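Long-range contacts in putative Nitroreductase (Anabaena variabilis ATCC 29413, PDB 3EO7), which binds flavin mononucleotide and is probably an oxidoreductase of the nitroreductase family: residues A[114-119]-A[142-147]; A[420-425]-A[479-484]; A[432-437]-A[502-507]. All blocks are in the same frame, centred on the assembly; numbering follows the deposited sequence. Where two conformers were deposited one is given.

Interaction 1. Residues A[114-119]-A[142-147]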
loop_
_atom_site.group_PDB
_atom_site.type_symbol
_atom_site.label_atom_id
_atom_site.label_comp_id
_atom_site.label_asym_id
_atom_site.label_seq_id
_atom_site.Cartn_x
_atom_site.Cartn_y
_atom_site.Cartn_z
ATOM N N VAL A 114 -15.170 -10.560 6.407
ATOM C CA VAL A 114 -16.004 -10.753 7.610
ATOM C C VAL A 114 -17.432 -10.424 7.218
ATOM O O VAL A 114 -17.688 -9.362 6.664
ATOM C CB VAL A 114 -15.546 -9.906 8.797
ATOM C CG1 VAL A 114 -16.481 -10.120 10.009
ATOM C CG2 VAL A 114 -14.119 -10.249 9.166
ATOM N N SER A 115 -18.351 -11.353 7.475
ATOM C CA SER A 115 -19.759 -11.132 7.144
ATOM C C SER A 115 -20.617 -10.906 8.376
ATOM O O SER A 115 -20.591 -11.686 9.331
ATOM C CB SER A 115 -20.312 -12.309 6.370
ATOM O OG SER A 115 -21.724 -12.142 6.130
ATOM N N ARG A 116 -21.431 -9.876 8.314
ATOM C CA ARG A 116 -22.417 -9.609 9.339
ATOM C C ARG A 116 -23.550 -10.642 9.292
ATOM O O ARG A 116 -24.287 -10.803 10.276
ATOM C CB ARG A 116 -23.001 -8.223 9.124
ATOM C CG ARG A 116 -23.812 -7.701 10.316
ATOM C CD ARG A 116 -24.032 -6.220 10.111
ATOM N NE ARG A 116 -24.588 -5.608 11.319
ATOM C CZ ARG A 116 -24.729 -4.299 11.493
ATOM N NH1 ARG A 116 -24.363 -3.466 10.550
ATOM N NH2 ARG A 116 -25.213 -3.823 12.629
ATOM N N GLY A 117 -23.750 -11.266 8.125
ATOM C CA GLY A 117 -24.810 -12.245 7.926
ATOM C C GLY A 117 -25.896 -11.600 7.097
ATOM O O GLY A 117 -26.621 -10.737 7.581
ATOM N N THR A 118 -25.957 -11.971 5.830
ATOM C CA THR A 118 -26.944 -11.429 4.906
ATOM C C THR A 118 -27.649 -12.601 4.259
ATOM O O THR A 118 -27.204 -13.737 4.405
ATOM C CB THR A 118 -26.256 -10.575 3.807
ATOM O OG1 THR A 118 -25.600 -11.412 2.841
ATOM C CG2 THR A 118 -25.250 -9.607 4.419
ATOM N N PRO A 119 -28.721 -12.338 3.499
ATOM C CA PRO A 119 -29.408 -13.469 2.865
ATOM C C PRO A 119 -28.523 -14.160 1.841
ATOM O O PRO A 119 -28.778 -15.304 1.518
ATOM C CB PRO A 119 -30.654 -12.835 2.204
ATOM C CG PRO A 119 -30.747 -11.450 2.760
ATOM C CD PRO A 119 -29.345 -11.049 3.143
ATOM N N ASP A 142 -21.942 -15.276 14.602
ATOM C CA ASP A 142 -22.077 -13.828 14.424
ATOM C C ASP A 142 -20.976 -13.129 15.195
ATOM O O ASP A 142 -21.023 -13.019 16.425
ATOM C CB ASP A 142 -23.435 -13.268 14.827
ATOM C CG ASP A 142 -23.672 -11.893 14.222
ATOM O OD1 ASP A 142 -23.567 -11.778 12.980
ATOM O OD2 ASP A 142 -23.967 -10.933 14.954
ATOM N N VAL A 143 -20.029 -12.598 14.431
ATOM C CA VAL A 143 -18.811 -11.981 14.933
ATOM C C VAL A 143 -18.828 -10.455 14.790
ATOM O O VAL A 143 -17.886 -9.781 15.221
ATOM C CB VAL A 143 -17.580 -12.494 14.150
ATOM C CG1 VAL A 143 -17.401 -14.033 14.298
ATOM C CG2 VAL A 143 -17.661 -12.099 12.676
ATOM N N TRP A 144 -19.902 -9.901 14.228
ATOM C CA TRP A 144 -19.914 -8.466 13.911
ATOM C C TRP A 144 -19.738 -7.572 15.139
ATOM O O TRP A 144 -18.919 -6.633 15.119
ATOM C CB TRP A 144 -21.183 -8.086 13.132
ATOM C CG TRP A 144 -21.033 -6.841 12.351
ATOM C CD1 TRP A 144 -21.498 -5.617 12.673
ATOM C CD2 TRP A 144 -20.308 -6.687 11.130
ATOM N NE1 TRP A 144 -21.165 -4.713 11.708
ATOM C CE2 TRP A 144 -20.431 -5.349 10.741
ATOM C CE3 TRP A 144 -19.607 -7.565 10.305
ATOM C CZ2 TRP A 144 -19.881 -4.859 9.560
ATOM C CZ3 TRP A 144 -19.058 -7.078 9.140
ATOM C CH2 TRP A 144 -19.189 -5.737 8.780
ATOM N N GLN A 145 -20.484 -7.856 16.203
ATOM C CA GLN A 145 -20.357 -7.057 17.407
ATOM C C GLN A 145 -18.926 -7.072 17.958
ATOM O O GLN A 145 -18.425 -6.026 18.407
ATOM C CB GLN A 145 -21.374 -7.449 18.467
ATOM C CG GLN A 145 -21.286 -6.527 19.663
ATOM C CD GLN A 145 -22.402 -6.726 20.630
ATOM O OE1 GLN A 145 -23.543 -6.962 20.236
ATOM N NE2 GLN A 145 -22.089 -6.616 21.913
ATOM N N SER A 146 -18.273 -8.234 17.926
ATOM C CA SER A 146 -16.874 -8.335 18.379
ATOM C C SER A 146 -15.963 -7.438 17.521
ATOM O O SER A 146 -15.018 -6.820 18.027
ATOM C CB SER A 146 -16.367 -9.788 18.395
ATOM O OG SER A 146 -16.346 -10.381 17.104
ATOM N N LEU A 147 -16.244 -7.371 16.224
ATOM C CA LEU A 147 -15.473 -6.519 15.328
ATOM C C LEU A 147 -15.746 -5.054 15.662
ATOM O O LEU A 147 -14.831 -4.235 15.695
ATOM C CB LEU A 147 -15.775 -6.829 13.852
ATOM C CG LEU A 147 -14.920 -6.011 12.857
ATOM C CD1 LEU A 147 -13.379 -6.164 13.091
ATOM C CD2 LEU A 147 -15.323 -6.440 11.441
HETATM O O HOH W 1 -21.211 -11.643 12.142
#
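Where Arg116 and Trp144 pass each other the two backbones come within 5.3 Å, CA to CA, at the point where strand 109-115 has run out and helix 144-150 begins. The Arg116 side chain is laid across one face of the indole. With its chain stretched from CG to NE, it carries CD to 3.5 Å from the centroid of the Trp144 five-membered ring, 7° off the ring normal, a CH-pi contact over the face. The guanidinium follows the same surface: its plane lies 13° from that of the ring, with Arg116 NE 3.4 Å from Trp144 CD1. Its rotation is set farther out by a salt bridge to Glu158 and a hydrogen bond to the carbonyl of Thr160, while Trp144 NE1 donates to the carbonyl of Leu157. On the strand itself, Val114 CG1 is held anti to its backbone nitrogen (chi1 178°) and meets Val143 CG2 at 3.5 Å and Leu147 CD2 at 4.1 Å. No direct hydrogen bond joins the segments; a water bridges them, donating to Ser115 O (2.9 Å) and accepting from Val143 N. Ser115 OG accepts from Gly117 N in an ST turn and is also hydrogen-bonded to the carbonyl of Leu121. The first turn of helix 144-150 thus sits on the end of strand 109-115, Val114 and Leu147 both reaching Ile165 of strand 162-169, and Leu147 also Leu221 of helix 215-222.

Interaction 2. Residues A[420-425]-A[479-484]. With FMN (flavin mononucleotide), chain B.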
loop_
_atom_site.group_PDB
_atom_site.type_symbol
_atom_site.label_atom_id
_atom_site.label_comp_id
_atom_site.label_asym_id
_atom_site.label_seq_id
_atom_site.Cartn_x
_atom_site.Cartn_y
_atom_site.Cartn_z
ATOM N N PHE A 420 23.322 4.323 -7.461
ATOM C CA PHE A 420 23.899 3.965 -6.167
ATOM C C PHE A 420 22.856 3.901 -5.063
ATOM O O PHE A 420 22.763 2.904 -4.340
ATOM C CB PHE A 420 24.995 4.966 -5.808
ATOM C CG PHE A 420 25.542 4.837 -4.394
ATOM C CD1 PHE A 420 26.460 3.864 -4.071
ATOM C CD2 PHE A 420 25.179 5.766 -3.423
ATOM C CE1 PHE A 420 26.961 3.785 -2.788
ATOM C CE2 PHE A 420 25.690 5.698 -2.152
ATOM C CZ PHE A 420 26.573 4.712 -1.840
ATOM N N LEU A 421 22.058 4.969 -4.952
ATOM C CA LEU A 421 21.061 5.067 -3.905
ATOM C C LEU A 421 20.063 3.896 -3.886
ATOM O O LEU A 421 19.646 3.478 -2.803
ATOM C CB LEU A 421 20.300 6.404 -3.941
ATOM C CG LEU A 421 21.145 7.661 -3.635
ATOM C CD1 LEU A 421 20.314 8.899 -3.946
ATOM C CD2 LEU A 421 21.686 7.674 -2.191
ATOM N N CYS A 422 19.694 3.404 -5.060
ATOM C CA CYS A 422 18.759 2.285 -5.193
ATOM C C CYS A 422 19.479 0.930 -5.081
ATOM O O CYS A 422 19.102 -0.050 -5.727
ATOM C CB CYS A 422 18.026 2.371 -6.523
ATOM S SG CYS A 422 16.924 3.805 -6.631
ATOM N N LEU A 423 20.506 0.883 -4.248
ATOM C CA LEU A 423 21.326 -0.328 -4.018
ATOM C C LEU A 423 21.917 -0.893 -5.295
ATOM O O LEU A 423 21.984 -2.103 -5.491
ATOM C CB LEU A 423 20.533 -1.380 -3.204
ATOM C CG LEU A 423 19.961 -0.906 -1.861
ATOM C CD1 LEU A 423 19.356 -2.074 -1.063
ATOM C CD2 LEU A 423 21.034 -0.163 -1.007
ATOM N N GLY A 424 22.328 -0.005 -6.197
ATOM C CA GLY A 424 22.983 -0.422 -7.412
ATOM C C GLY A 424 22.093 -0.882 -8.530
ATOM O O GLY A 424 22.579 -1.393 -9.533
ATOM N N GLN A 425 20.795 -0.644 -8.412
ATOM C CA GLN A 425 19.864 -1.095 -9.445
ATOM C C GLN A 425 19.820 -0.157 -10.640
ATOM O O GLN A 425 19.666 1.058 -10.468
ATOM C CB GLN A 425 18.469 -1.254 -8.881
ATOM C CG GLN A 425 18.410 -2.350 -7.816
ATOM C CD GLN A 425 17.012 -2.586 -7.321
ATOM O OE1 GLN A 425 16.195 -3.178 -8.031
ATOM N NE2 GLN A 425 16.712 -2.110 -6.121
ATOM N N SER A 479 8.460 0.768 -11.317
ATOM C CA SER A 479 8.773 -0.187 -10.290
ATOM C C SER A 479 9.064 0.490 -8.968
ATOM O O SER A 479 9.839 1.436 -8.909
ATOM C CB SER A 479 9.980 -1.059 -10.665
ATOM O OG SER A 479 10.223 -2.052 -9.655
ATOM N N GLY A 480 8.493 -0.045 -7.898
ATOM C CA GLY A 480 8.865 0.368 -6.577
ATOM C C GLY A 480 10.274 -0.138 -6.304
ATOM O O GLY A 480 10.772 -1.068 -6.977
ATOM N N ILE A 481 10.906 0.484 -5.317
ATOM C CA ILE A 481 12.226 0.134 -4.803
ATOM C C ILE A 481 12.115 0.200 -3.275
ATOM O O ILE A 481 11.937 1.280 -2.712
ATOM C CB ILE A 481 13.302 1.155 -5.251
ATOM C CG1 ILE A 481 13.388 1.246 -6.781
ATOM C CG2 ILE A 481 14.656 0.824 -4.609
ATOM C CD1 ILE A 481 13.975 0.097 -7.470
ATOM N N GLY A 482 12.217 -0.943 -2.607
ATOM C CA GLY A 482 12.033 -0.975 -1.153
ATOM C C GLY A 482 13.268 -0.706 -0.329
ATOM O O GLY A 482 13.179 -0.195 0.790
ATOM N N GLY A 483 14.409 -1.064 -0.886
ATOM C CA GLY A 483 15.707 -0.942 -0.235
ATOM C C GLY A 483 16.561 0.132 -0.882
ATOM O O GLY A 483 16.707 0.195 -2.100
ATOM N N PHE A 484 17.149 0.979 -0.054
ATOM C CA PHE A 484 17.937 2.109 -0.533
ATOM C C PHE A 484 18.871 2.589 0.570
ATOM O O PHE A 484 18.735 2.174 1.734
ATOM C CB PHE A 484 16.966 3.236 -0.991
ATOM C CG PHE A 484 15.863 3.507 -0.002
ATOM C CD1 PHE A 484 16.078 4.338 1.082
ATOM C CD2 PHE A 484 14.622 2.860 -0.131
ATOM C CE1 PHE A 484 15.061 4.546 2.032
ATOM C CE2 PHE A 484 13.611 3.075 0.814
ATOM C CZ PHE A 484 13.842 3.912 1.891
HETATM N N1 FMN B . 11.453 -4.576 -7.880
HETATM C C2 FMN B . 12.809 -4.404 -8.098
HETATM O O2 FMN B . 13.331 -4.773 -9.145
HETATM N N3 FMN B . 13.653 -3.853 -7.171
HETATM C C4 FMN B . 13.216 -3.466 -5.939
HETATM O O4 FMN B . 13.985 -2.806 -5.215
HETATM C C4A FMN B . 11.856 -3.616 -5.676
HETATM N N5 FMN B . 11.358 -3.293 -4.428
HETATM C C5A FMN B . 9.970 -3.360 -4.195
HETATM C C6 FMN B . 9.414 -2.934 -2.994
HETATM C C7 FMN B . 8.043 -3.021 -2.752
HETATM C C7M FMN B . 7.447 -2.431 -1.465
HETATM C C8 FMN B . 7.201 -3.539 -3.728
HETATM C C8M FMN B . 5.692 -3.480 -3.604
HETATM C C9 FMN B . 7.735 -3.971 -4.956
HETATM C C9A FMN B . 9.118 -3.879 -5.187
HETATM N N10 FMN B . 9.655 -4.313 -6.394
HETATM C C10 FMN B . 10.993 -4.171 -6.644
HETATM C "C1'" FMN B . 8.831 -5.102 -7.390
HETATM C "C2'" FMN B . 8.606 -6.543 -6.980
HETATM O "O2'" FMN B . 9.785 -7.322 -7.280
HETATM C "C3'" FMN B . 7.375 -7.085 -7.703
HETATM O "O3'" FMN B . 6.200 -6.417 -7.235
HETATM C "C4'" FMN B . 7.215 -8.613 -7.608
HETATM O "O4'" FMN B . 8.341 -9.293 -8.231
HETATM C "C5'" FMN B . 5.916 -9.045 -8.262
HETATM O "O5'" FMN B . 5.852 -8.668 -9.611
HETATM P P FMN B . 4.698 -7.743 -10.173
HETATM O O1P FMN B . 4.818 -6.384 -9.492
HETATM O O2P FMN B . 4.968 -7.661 -11.671
HETATM O O3P FMN B . 3.363 -8.369 -9.897
#
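Leu423 lays its branched end over the peptide between Gly483 and Phe484, with CG 3.4 Å from Gly483 O and CD2 resting against the backbone of Phe484. Deeper in, Cys422 CB faces Ile481 CG2 at 4.2 Å, and the carbonyl oxygen of Leu421 sits 3.2 Å from Phe484 CA. The segments share no direct hydrogen bond; the polar link between them runs through the flavin. Gln425, with CG anti to the carbonyl carbon (chi1 -64°) and the chain extended beyond it, carries its amide out to the isoalloxazine and pairs with it twice: OE1 accepts from FMN N3 at 2.8 Å, and NE2 donates to FMN O4 at 3.0 Å, both bonds nearly straight. Such two-point recognition of the pyrimidine edge fixes which way round the amide lies. NE2 also donates, less straight (143°), to Cys422 O, an oxygen that receives Gln425 N from the opposite face of its plane. The backbone bond closes a type I' turn from Cys422 to Gln425, which leads out of helix 415-421 and leaves Gln425 as the N-cap residue of helix 426-430. In the nitroreductase fold of this half of the chain, strand 477-481 and the residues after it line the flavin. Gly480 O lies 3.1 Å from FMN C4A, and just past the strand Gly482 N donates to FMN N5, also at 3.1 Å, a bond that would be expected to influence the redox-active nitrogen. Ile481 packs CG2 and CD1 against Gln425 NE2 and FMN O4, bringing an apolar surface up to the paired amide.

Interaction 3. Residues A[432-437]-A[502-507]. With FMN (flavin mononucleotide), chain B.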
loop_
_atom_site.group_PDB
_atom_site.type_symbol
_atom_site.label_atom_id
_atom_site.label_comp_id
_atom_site.label_asym_id
_atom_site.label_seq_id
_atom_site.Cartn_x
_atom_site.Cartn_y
_atom_site.Cartn_z
ATOM N N ALA A 432 13.340 7.768 -15.937
ATOM C CA ALA A 432 13.082 9.125 -16.386
ATOM C C ALA A 432 12.877 10.008 -15.141
ATOM O O ALA A 432 13.281 11.171 -15.116
ATOM C CB ALA A 432 11.823 9.160 -17.312
ATOM N N ALA A 433 12.191 9.462 -14.135
ATOM C CA ALA A 433 11.911 10.173 -12.883
ATOM C C ALA A 433 11.800 9.152 -11.761
ATOM O O ALA A 433 11.384 8.002 -11.975
ATOM C CB ALA A 433 10.619 10.968 -12.982
ATOM N N VAL A 434 12.134 9.601 -10.568
ATOM C CA VAL A 434 12.104 8.742 -9.385
ATOM C C VAL A 434 11.379 9.506 -8.286
ATOM O O VAL A 434 11.795 10.621 -7.921
ATOM C CB VAL A 434 13.496 8.321 -8.959
ATOM C CG1 VAL A 434 13.389 7.414 -7.681
ATOM C CG2 VAL A 434 14.248 7.561 -10.096
ATOM N N ILE A 435 10.268 8.953 -7.811
ATOM C CA ILE A 435 9.474 9.590 -6.771
ATOM C C ILE A 435 9.788 9.054 -5.368
ATOM O O ILE A 435 9.708 7.852 -5.116
ATOM C CB ILE A 435 7.975 9.450 -7.104
ATOM C CG1 ILE A 435 7.685 10.120 -8.462
ATOM C CG2 ILE A 435 7.073 10.062 -6.018
ATOM C CD1 ILE A 435 6.246 9.971 -8.871
ATOM N N PHE A 436 10.154 9.968 -4.472
ATOM C CA PHE A 436 10.496 9.662 -3.092
ATOM C C PHE A 436 9.380 10.116 -2.164
ATOM O O PHE A 436 8.997 11.275 -2.181
ATOM C CB PHE A 436 11.777 10.389 -2.677
ATOM C CG PHE A 436 12.994 9.925 -3.414
ATOM C CD1 PHE A 436 13.272 10.380 -4.693
ATOM C CD2 PHE A 436 13.825 8.979 -2.855
ATOM C CE1 PHE A 436 14.373 9.873 -5.390
ATOM C CE2 PHE A 436 14.913 8.486 -3.541
ATOM C CZ PHE A 436 15.180 8.928 -4.805
ATOM N N HIS A 437 8.837 9.175 -1.390
ATOM C CA HIS A 437 7.889 9.491 -0.355
ATOM C C HIS A 437 8.673 9.559 0.941
ATOM O O HIS A 437 9.455 8.655 1.268
ATOM C CB HIS A 437 6.794 8.415 -0.285
ATOM C CG HIS A 437 5.873 8.456 -1.449
ATOM N ND1 HIS A 437 5.633 7.358 -2.242
ATOM C CD2 HIS A 437 5.170 9.479 -1.989
ATOM C CE1 HIS A 437 4.784 7.695 -3.197
ATOM N NE2 HIS A 437 4.493 8.984 -3.078
ATOM N N ILE A 502 10.778 6.981 2.991
ATOM C CA ILE A 502 9.945 5.801 3.268
ATOM C C ILE A 502 9.860 4.862 2.063
ATOM O O ILE A 502 9.855 3.657 2.212
ATOM C CB ILE A 502 8.481 6.276 3.622
ATOM C CG1 ILE A 502 8.506 7.204 4.837
ATOM C CG2 ILE A 502 7.535 5.112 3.848
ATOM C CD1 ILE A 502 9.197 6.575 5.997
ATOM N N TYR A 503 9.767 5.420 0.856
ATOM C CA TYR A 503 9.571 4.589 -0.321
ATOM C C TYR A 503 10.046 5.324 -1.552
ATOM O O TYR A 503 10.090 6.553 -1.555
ATOM C CB TYR A 503 8.080 4.231 -0.425
ATOM C CG TYR A 503 7.663 3.173 -1.421
ATOM C CD1 TYR A 503 8.453 2.049 -1.667
ATOM C CD2 TYR A 503 6.435 3.266 -2.065
ATOM C CE1 TYR A 503 8.074 1.079 -2.568
ATOM C CE2 TYR A 503 6.011 2.281 -2.962
ATOM C CZ TYR A 503 6.822 1.180 -3.190
ATOM O OH TYR A 503 6.468 0.204 -4.033
ATOM N N ILE A 504 10.393 4.542 -2.573
ATOM C CA ILE A 504 10.853 5.021 -3.864
ATOM C C ILE A 504 10.040 4.337 -4.960
ATOM O O ILE A 504 9.785 3.136 -4.905
ATOM C CB ILE A 504 12.348 4.684 -4.079
ATOM C CG1 ILE A 504 13.174 5.386 -3.012
ATOM C CG2 ILE A 504 12.803 4.958 -5.517
ATOM C CD1 ILE A 504 14.687 5.029 -3.058
ATOM N N THR A 505 9.631 5.125 -5.940
ATOM C CA THR A 505 8.943 4.610 -7.125
ATOM C C THR A 505 9.656 5.164 -8.372
ATOM O O THR A 505 9.714 6.372 -8.561
ATOM C CB THR A 505 7.458 4.965 -7.171
ATOM O OG1 THR A 505 6.777 4.460 -6.024
ATOM C CG2 THR A 505 6.791 4.423 -8.496
ATOM N N THR A 506 10.203 4.258 -9.180
ATOM C CA THR A 506 10.900 4.589 -10.414
ATOM C C THR A 506 9.902 4.571 -11.557
ATOM O O THR A 506 8.952 3.800 -11.544
ATOM C CB THR A 506 12.079 3.622 -10.732
ATOM O OG1 THR A 506 11.583 2.281 -10.929
ATOM C CG2 THR A 506 13.156 3.651 -9.590
ATOM N N LEU A 507 10.142 5.452 -12.520
ATOM C CA LEU A 507 9.329 5.598 -13.687
ATOM C C LEU A 507 10.236 5.733 -14.914
ATOM O O LEU A 507 11.226 6.466 -14.895
ATOM C CB LEU A 507 8.472 6.857 -13.566
ATOM C CG LEU A 507 7.490 6.916 -12.405
ATOM C CD1 LEU A 507 7.011 8.343 -12.134
ATOM C CD2 LEU A 507 6.325 5.935 -12.735
HETATM N N1 FMN B . 11.453 -4.576 -7.880
HETATM C C2 FMN B . 12.809 -4.404 -8.098
HETATM O O2 FMN B . 13.331 -4.773 -9.145
HETATM N N3 FMN B . 13.653 -3.853 -7.171
HETATM C C4 FMN B . 13.216 -3.466 -5.939
HETATM O O4 FMN B . 13.985 -2.806 -5.215
HETATM C C4A FMN B . 11.856 -3.616 -5.676
HETATM N N5 FMN B . 11.358 -3.293 -4.428
HETATM C C5A FMN B . 9.970 -3.360 -4.195
HETATM C C6 FMN B . 9.414 -2.934 -2.994
HETATM C C7 FMN B . 8.043 -3.021 -2.752
HETATM C C7M FMN B . 7.447 -2.431 -1.465
HETATM C C8 FMN B . 7.201 -3.539 -3.728
HETATM C C8M FMN B . 5.692 -3.480 -3.604
HETATM C C9 FMN B . 7.735 -3.971 -4.956
HETATM C C9A FMN B . 9.118 -3.879 -5.187
HETATM N N10 FMN B . 9.655 -4.313 -6.394
HETATM C C10 FMN B . 10.993 -4.171 -6.644
HETATM C "C1'" FMN B . 8.831 -5.102 -7.390
HETATM C "C2'" FMN B . 8.606 -6.543 -6.980
HETATM O "O2'" FMN B . 9.785 -7.322 -7.280
HETATM C "C3'" FMN B . 7.375 -7.085 -7.703
HETATM O "O3'" FMN B . 6.200 -6.417 -7.235
HETATM C "C4'" FMN B . 7.215 -8.613 -7.608
HETATM O "O4'" FMN B . 8.341 -9.293 -8.231
HETATM C "C5'" FMN B . 5.916 -9.045 -8.262
HETATM O "O5'" FMN B . 5.852 -8.668 -9.611
HETATM P P FMN B . 4.698 -7.743 -10.173
HETATM O O1P FMN B . 4.818 -6.384 -9.492
HETATM O O2P FMN B . 4.968 -7.661 -11.671
HETATM O O3P FMN B . 3.363 -8.369 -9.897
HETATM O O HOH W 2 7.597 6.074 -3.880
#
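His437 O takes two backbone donors at once, Ile502 N at 2.7 Å and Tyr503 N at 3.3 Å; Ile502 and Tyr503 both face His437, a classic beta bulge. A second bulge of the same kind lies at the other end, where Ala432 N and Ala433 N converge on Leu507 O. Between them, strands 433-439 and 500-508 run antiparallel, their short axes at 163°, as neighbours in the mixed sheet of this nitroreductase-family half. Ile435 and Thr505 make a hydrogen-bonded pair midway along the paired segments, with Ile435 N to Thr505 O at 2.7 Å. Val434, Phe436, Ile504 and Thr506 occupy one face. Val434 CG1, anti to the backbone nitrogen (chi1 180°), is brought to 3.3 Å from Ile504 CG2, a tight carbon contact, while Ile504 CD1 approaches the Phe436 ring obliquely, 3.5 Å from CE2. Thr506 OG1 is bound to Tyr340 and to the carbonyl of Ser479. The other face bears Ala433, Ile435, His437, Tyr503, Thr505 and Leu507, and helix 452-473 touches it through Leu463 and Leu467. Here the Ile435 and Leu507 side chains cross, their CD1 atoms 3.7 Å apart, and a water links Ile435 O with Thr505 OG1. Tyr503 CD2 meets the imidazole of His437 at its edge; His437 NE2 is bonded to Tyr358, and the Tyr503 hydroxyl to His191. The phenol ring carries this face of the sheet to the cofactor: Tyr503 CE1 lies 3.7 Å from C7M, a methyl group of the flavin dimethylbenzene ring.

Overall arrangement
From the N terminus, interaction 1 comes first: in the N-terminal nitroreductase-like half it closes a loop of 22 residues, joining the end of strand 109-115 to the start of helix 144-150 across strands 124-129 and 134-139. It is complete before the others open, and lies on the opposite side of the chain's centre, its nearest atoms about 25 Å from interaction 3. Interactions 2 and 3 both fall in the C-terminal half and cross, since their segments alternate: 420-425, 432-437, 479-484, 502-507. Each spans a largely helical excursion. Their centres are about 9 Å apart, and they join directly where strands 477-481 and 500-508 are neighbours, Ile481 N reaching Ile504 O at 2.9 Å. Both also touch the flavin, tying the sheet to the cofactor site.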